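Local coordinates for protein manganese lipoxygenase (Gaeumannomyces graminis, PDB 5FX8) that oxygenates linoleic and alpha-linolenic acids at a catalytic manganese centre, giving 11S- and 13R-hydroperoxy fatty acids, at residues G491-P505 against A521-V533. Residues are numbered along the deposited sequence; the frame is centred on the assembly and turned at random.
Sequences GVLPLHPAALYAPIP and AWLPNERQAVEQV. With NAG (2-acetamido-2-deoxy-beta-D-glucopyranose), chain K.
Gln532 and the backbone of Gly491, His496 and Ala498 illustrate how a single glutamine side-chain amide on a helix can fasten an irregular loop in the mostly helical lipoxygenase domain. With CG anti to the backbone N (chi1 158°) and an extended chain, the buried carboxamide reaches from helix 526-539 into the loop. NE2 of Gln532 donates to O of His496 at 2.8 Å, in the carbonyl plane, and to O of Gly491, from above that carbonyl's plane. OE1 of Gln532 takes an almost straight bond (171°) from N of Ala498, and a second from a water that also accepts from N of Ala499. Four bonds thus fix the rotation of the amide. Leu493 meets the Gln532 side chain from the opposite direction, and its CD1 packs 3.6 Å from CB of Ala529. Asn525 and Gln528 form a capping box, and OE1 of Gln528 lies 3.5 Å above one face of the Tyr501 ring, toward its rim, the amide and ring planes 34° apart. The side chains of Tyr501 and Pro524 cross at about a right angle. Ala502 CB sits over the five-membered ring of Trp522, while NE1 of Trp522 donates to O of Pro503 at 2.9 Å, with that oxygen tilted out of the indole plane.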
loop_
_atom_site.group_PDB
_atom_site.type_symbol
_atom_site.label_atom_id
_atom_site.label_comp_id
_atom_site.label_asym_id
_atom_site.label_seq_id
_atom_site.Cartn_x
_atom_site.Cartn_y
_atom_site.Cartn_z
ATOM N N GLY A 491 2.244 -9.184 -9.293
ATOM C CA GLY A 491 3.234 -10.134 -8.877
ATOM C C GLY A 491 2.648 -11.441 -8.404
ATOM O O GLY A 491 3.099 -12.001 -7.418
ATOM N N VAL A 492 1.647 -11.936 -9.102
ATOM C CA VAL A 492 1.022 -13.204 -8.781
ATOM C C VAL A 492 1.745 -14.286 -9.558
ATOM O O VAL A 492 1.925 -14.163 -10.770
ATOM C CB VAL A 492 -0.475 -13.156 -9.111
ATOM C CG1 VAL A 492 -1.153 -14.500 -8.896
ATOM C CG2 VAL A 492 -1.098 -12.128 -8.259
ATOM N N LEU A 493 2.214 -15.310 -8.844
ATOM C CA LEU A 493 2.906 -16.457 -9.428
ATOM C C LEU A 493 1.899 -17.437 -10.008
ATOM O O LEU A 493 0.826 -17.647 -9.462
ATOM C CB LEU A 493 3.807 -17.148 -8.386
ATOM C CG LEU A 493 5.034 -16.307 -8.001
ATOM C CD1 LEU A 493 5.725 -16.797 -6.781
ATOM C CD2 LEU A 493 6.049 -16.227 -9.098
ATOM N N PRO A 494 2.273 -18.104 -11.092
ATOM C CA PRO A 494 3.601 -18.183 -11.678
ATOM C C PRO A 494 3.830 -17.235 -12.806
ATOM O O PRO A 494 4.945 -17.144 -13.287
ATOM C CB PRO A 494 3.631 -19.606 -12.194
ATOM C CG PRO A 494 2.258 -19.817 -12.620
ATOM C CD PRO A 494 1.403 -19.161 -11.608
ATOM N N LEU A 495 2.774 -16.549 -13.239
ATOM C CA LEU A 495 2.887 -15.684 -14.405
ATOM C C LEU A 495 3.749 -14.453 -14.159
ATOM O O LEU A 495 4.269 -13.882 -15.118
ATOM C CB LEU A 495 1.494 -15.265 -14.873
ATOM C CG LEU A 495 1.049 -15.974 -16.162
ATOM C CD1 LEU A 495 1.919 -15.546 -17.285
ATOM C CD2 LEU A 495 1.128 -17.483 -16.049
ATOM N N HIS A 496 3.927 -14.030 -12.916
ATOM C CA HIS A 496 4.630 -12.788 -12.611
ATOM C C HIS A 496 5.724 -12.974 -11.576
ATOM O O HIS A 496 5.568 -12.549 -10.427
ATOM C CB HIS A 496 3.667 -11.737 -12.082
ATOM C CG HIS A 496 2.515 -11.460 -12.983
ATOM N ND1 HIS A 496 1.291 -12.067 -12.826
ATOM C CD2 HIS A 496 2.392 -10.621 -14.037
ATOM C CE1 HIS A 496 0.464 -11.615 -13.746
ATOM N NE2 HIS A 496 1.108 -10.738 -14.495
ATOM N N PRO A 497 6.864 -13.540 -11.957
ATOM C CA PRO A 497 7.952 -13.736 -10.991
ATOM C C PRO A 497 8.864 -12.528 -10.840
ATOM O O PRO A 497 9.238 -11.863 -11.805
ATOM C CB PRO A 497 8.717 -14.919 -11.587
ATOM C CG PRO A 497 8.534 -14.776 -13.017
ATOM C CD PRO A 497 7.178 -14.138 -13.259
ATOM N N ALA A 498 9.222 -12.242 -9.592
ATOM C CA ALA A 498 10.166 -11.167 -9.338
ATOM C C ALA A 498 11.527 -11.434 -9.973
ATOM O O ALA A 498 12.210 -10.498 -10.381
ATOM C CB ALA A 498 10.318 -10.967 -7.846
ATOM N N ALA A 499 11.935 -12.693 -10.086
ATOM C CA ALA A 499 13.204 -13.014 -10.706
ATOM C C ALA A 499 13.065 -14.258 -11.569
ATOM O O ALA A 499 12.196 -15.096 -11.337
ATOM C CB ALA A 499 14.294 -13.237 -9.650
ATOM N N LEU A 500 13.951 -14.391 -12.551
ATOM C CA LEU A 500 14.056 -15.623 -13.324
ATOM C C LEU A 500 15.285 -16.404 -12.877
ATOM O O LEU A 500 16.357 -15.827 -12.675
ATOM C CB LEU A 500 14.134 -15.338 -14.817
ATOM C CG LEU A 500 13.087 -14.379 -15.380
ATOM C CD1 LEU A 500 13.265 -14.287 -16.879
ATOM C CD2 LEU A 500 11.683 -14.843 -15.039
ATOM N N TYR A 501 15.126 -17.716 -12.739
ATOM C CA TYR A 501 16.107 -18.567 -12.089
ATOM C C TYR A 501 16.791 -19.514 -13.064
ATOM O O TYR A 501 17.530 -20.394 -12.645
ATOM C CB TYR A 501 15.446 -19.329 -10.934
ATOM C CG TYR A 501 15.077 -18.422 -9.770
ATOM C CD1 TYR A 501 13.862 -17.751 -9.757
ATOM C CD2 TYR A 501 15.956 -18.206 -8.702
ATOM C CE1 TYR A 501 13.518 -16.928 -8.736
ATOM C CE2 TYR A 501 15.615 -17.373 -7.666
ATOM C CZ TYR A 501 14.389 -16.734 -7.709
ATOM O OH TYR A 501 13.983 -15.890 -6.728
ATOM N N ALA A 502 16.592 -19.326 -14.354
ATOM C CA ALA A 502 17.255 -20.132 -15.352
ATOM C C ALA A 502 17.586 -19.224 -16.519
ATOM O O ALA A 502 16.875 -18.249 -16.766
ATOM C CB ALA A 502 16.376 -21.304 -15.812
ATOM N N PRO A 503 18.664 -19.506 -17.239
ATOM C CA PRO A 503 19.118 -18.584 -18.284
ATOM C C PRO A 503 18.100 -18.427 -19.394
ATOM O O PRO A 503 17.351 -19.348 -19.720
ATOM C CB PRO A 503 20.395 -19.249 -18.808
ATOM C CG PRO A 503 20.839 -20.076 -17.712
ATOM C CD PRO A 503 19.624 -20.599 -17.034
ATOM N N ILE A 504 18.116 -17.243 -19.992
ATOM C CA ILE A 504 17.230 -16.946 -21.117
ATOM C C ILE A 504 17.512 -17.927 -22.237
ATOM O O ILE A 504 18.663 -18.003 -22.702
ATOM C CB ILE A 504 17.436 -15.505 -21.609
ATOM C CG1 ILE A 504 17.108 -14.491 -20.518
ATOM C CG2 ILE A 504 16.644 -15.256 -22.872
ATOM C CD1 ILE A 504 15.804 -14.694 -19.924
ATOM N N PRO A 505 16.509 -18.647 -22.738
ATOM C CA PRO A 505 16.750 -19.634 -23.800
ATOM C C PRO A 505 17.469 -19.067 -25.016
ATOM O O PRO A 505 17.403 -17.873 -25.318
ATOM C CB PRO A 505 15.340 -20.105 -24.168
ATOM C CG PRO A 505 14.522 -19.847 -22.926
ATOM C CD PRO A 505 15.094 -18.609 -22.318
ATOM N N ALA A 521 11.890 -24.460 -14.037
ATOM C CA ALA A 521 13.283 -24.108 -13.818
ATOM C C ALA A 521 13.503 -22.614 -13.885
ATOM O O ALA A 521 14.472 -22.108 -13.322
ATOM C CB ALA A 521 14.173 -24.815 -14.826
ATOM N N TRP A 522 12.639 -21.889 -14.572
ATOM C CA TRP A 522 12.816 -20.449 -14.609
ATOM C C TRP A 522 12.180 -19.787 -13.407
ATOM O O TRP A 522 12.539 -18.667 -13.062
ATOM C CB TRP A 522 12.254 -19.897 -15.919
ATOM C CG TRP A 522 13.163 -20.141 -17.130
ATOM C CD1 TRP A 522 14.094 -19.280 -17.635
ATOM C CD2 TRP A 522 13.223 -21.316 -17.960
ATOM N NE1 TRP A 522 14.724 -19.835 -18.723
ATOM C CE2 TRP A 522 14.214 -21.088 -18.938
ATOM C CE3 TRP A 522 12.542 -22.539 -17.970
ATOM C CZ2 TRP A 522 14.537 -22.039 -19.914
ATOM C CZ3 TRP A 522 12.867 -23.483 -18.951
ATOM C CH2 TRP A 522 13.852 -23.225 -19.895
ATOM N N LEU A 523 11.331 -20.457 -12.755
ATOM C CA LEU A 523 10.490 -19.872 -11.734
ATOM C C LEU A 523 11.094 -20.089 -10.359
ATOM O O LEU A 523 11.936 -20.956 -10.176
ATOM C CB LEU A 523 9.093 -20.493 -11.806
ATOM C CG LEU A 523 8.266 -20.118 -13.027
ATOM C CD1 LEU A 523 6.954 -20.810 -12.982
ATOM C CD2 LEU A 523 8.038 -18.628 -12.985
ATOM N N PRO A 524 10.693 -19.325 -9.352
ATOM C CA PRO A 524 11.237 -19.564 -8.015
ATOM C C PRO A 524 10.837 -20.927 -7.471
ATOM O O PRO A 524 9.828 -21.515 -7.863
ATOM C CB PRO A 524 10.620 -18.436 -7.186
ATOM C CG PRO A 524 9.410 -18.031 -7.950
ATOM C CD PRO A 524 9.830 -18.133 -9.364
ATOM N N ASN A 525 11.639 -21.427 -6.543
ATOM C CA ASN A 525 11.276 -22.646 -5.847
ATOM C C ASN A 525 10.279 -22.317 -4.737
ATOM O O ASN A 525 9.868 -21.176 -4.568
ATOM C CB ASN A 525 12.522 -23.337 -5.320
ATOM C CG ASN A 525 13.232 -22.525 -4.283
ATOM O OD1 ASN A 525 12.617 -21.933 -3.410
ATOM N ND2 ASN A 525 14.543 -22.501 -4.364
ATOM N N GLU A 526 9.905 -23.314 -3.948
ATOM C CA GLU A 526 8.850 -23.112 -2.961
ATOM C C GLU A 526 9.191 -21.992 -1.985
ATOM O O GLU A 526 8.358 -21.130 -1.698
ATOM C CB GLU A 526 8.592 -24.416 -2.212
ATOM C CG GLU A 526 8.093 -25.558 -3.087
ATOM C CD GLU A 526 9.164 -26.192 -3.966
ATOM O OE1 GLU A 526 10.358 -25.838 -3.859
ATOM O OE2 GLU A 526 8.797 -27.056 -4.783
ATOM N N ARG A 527 10.411 -21.995 -1.461
ATOM C CA ARG A 527 10.804 -20.994 -0.482
ATOM C C ARG A 527 10.865 -19.610 -1.116
ATOM O O ARG A 527 10.431 -18.613 -0.522
ATOM C CB ARG A 527 12.152 -21.385 0.112
ATOM C CG ARG A 527 12.806 -20.304 0.902
ATOM C CD ARG A 527 12.777 -20.623 2.347
ATOM N NE ARG A 527 13.628 -21.769 2.614
ATOM C CZ ARG A 527 13.864 -22.256 3.825
ATOM N NH1 ARG A 527 13.309 -21.695 4.890
ATOM N NH2 ARG A 527 14.661 -23.303 3.966
ATOM N N GLN A 528 11.395 -19.539 -2.331
ATOM C CA GLN A 528 11.536 -18.267 -3.001
ATOM C C GLN A 528 10.177 -17.699 -3.373
ATOM O O GLN A 528 9.969 -16.486 -3.288
ATOM C CB GLN A 528 12.426 -18.445 -4.226
ATOM C CG GLN A 528 13.777 -18.992 -3.880
ATOM C CD GLN A 528 14.583 -19.451 -5.062
ATOM O OE1 GLN A 528 14.065 -20.034 -6.009
ATOM N NE2 GLN A 528 15.875 -19.195 -5.009
ATOM N N ALA A 529 9.243 -18.573 -3.765
ATOM C CA ALA A 529 7.893 -18.167 -4.122
ATOM C C ALA A 529 7.137 -17.651 -2.913
ATOM O O ALA A 529 6.441 -16.631 -2.991
ATOM C CB ALA A 529 7.151 -19.342 -4.738
ATOM N N VAL A 530 7.249 -18.355 -1.789
ATOM C CA VAL A 530 6.656 -17.857 -0.556
ATOM C C VAL A 530 7.279 -16.529 -0.177
ATOM O O VAL A 530 6.617 -15.660 0.395
ATOM C CB VAL A 530 6.803 -18.902 0.566
ATOM C CG1 VAL A 530 6.293 -18.378 1.856
ATOM C CG2 VAL A 530 6.023 -20.116 0.209
ATOM N N GLU A 531 8.546 -16.337 -0.506
ATOM C CA GLU A 531 9.215 -15.118 -0.091
ATOM C C GLU A 531 8.799 -13.948 -0.968
ATOM O O GLU A 531 8.732 -12.800 -0.503
ATOM C CB GLU A 531 10.725 -15.338 -0.117
ATOM C CG GLU A 531 11.457 -14.920 1.141
ATOM C CD GLU A 531 10.824 -15.450 2.420
ATOM O OE1 GLU A 531 11.113 -16.609 2.790
ATOM O OE2 GLU A 531 10.055 -14.694 3.069
ATOM N N GLN A 532 8.506 -14.225 -2.240
ATOM C CA GLN A 532 7.951 -13.195 -3.098
ATOM C C GLN A 532 6.555 -12.818 -2.624
ATOM O O GLN A 532 6.278 -11.645 -2.343
ATOM C CB GLN A 532 7.955 -13.659 -4.551
ATOM C CG GLN A 532 6.939 -12.920 -5.404
ATOM C CD GLN A 532 7.165 -12.986 -6.906
ATOM O OE1 GLN A 532 8.205 -13.419 -7.398
ATOM N NE2 GLN A 532 6.171 -12.551 -7.642
ATOM N N VAL A 533 5.690 -13.809 -2.430
ATOM C CA VAL A 533 4.354 -13.453 -1.985
ATOM C C VAL A 533 4.408 -12.751 -0.634
ATOM O O VAL A 533 3.590 -11.882 -0.356
ATOM C CB VAL A 533 3.424 -14.681 -1.981
ATOM C CG1 VAL A 533 2.038 -14.275 -1.605
ATOM C CG2 VAL A 533 3.363 -15.247 -3.329
HETATM C C1 NAG K . 8.942 -17.113 8.754
HETATM C C2 NAG K . 9.466 -16.796 7.379
HETATM C C3 NAG K . 10.887 -16.265 7.469
HETATM C C4 NAG K . 10.921 -15.067 8.397
HETATM C C5 NAG K . 10.363 -15.481 9.738
HETATM C C6 NAG K . 10.263 -14.346 10.712
HETATM C C7 NAG K . 9.010 -17.986 5.285
HETATM C C8 NAG K . 8.986 -19.314 4.609
HETATM N N2 NAG K . 9.409 -17.986 6.555
HETATM O O3 NAG K . 11.322 -15.835 6.193
HETATM O O4 NAG K . 12.252 -14.590 8.533
HETATM O O5 NAG K . 9.034 -15.979 9.566
HETATM O O6 NAG K . 9.645 -14.817 11.898
HETATM O O7 NAG K . 8.704 -16.964 4.706
HETATM O O HOH W 1 10.567 -14.743 -8.203
#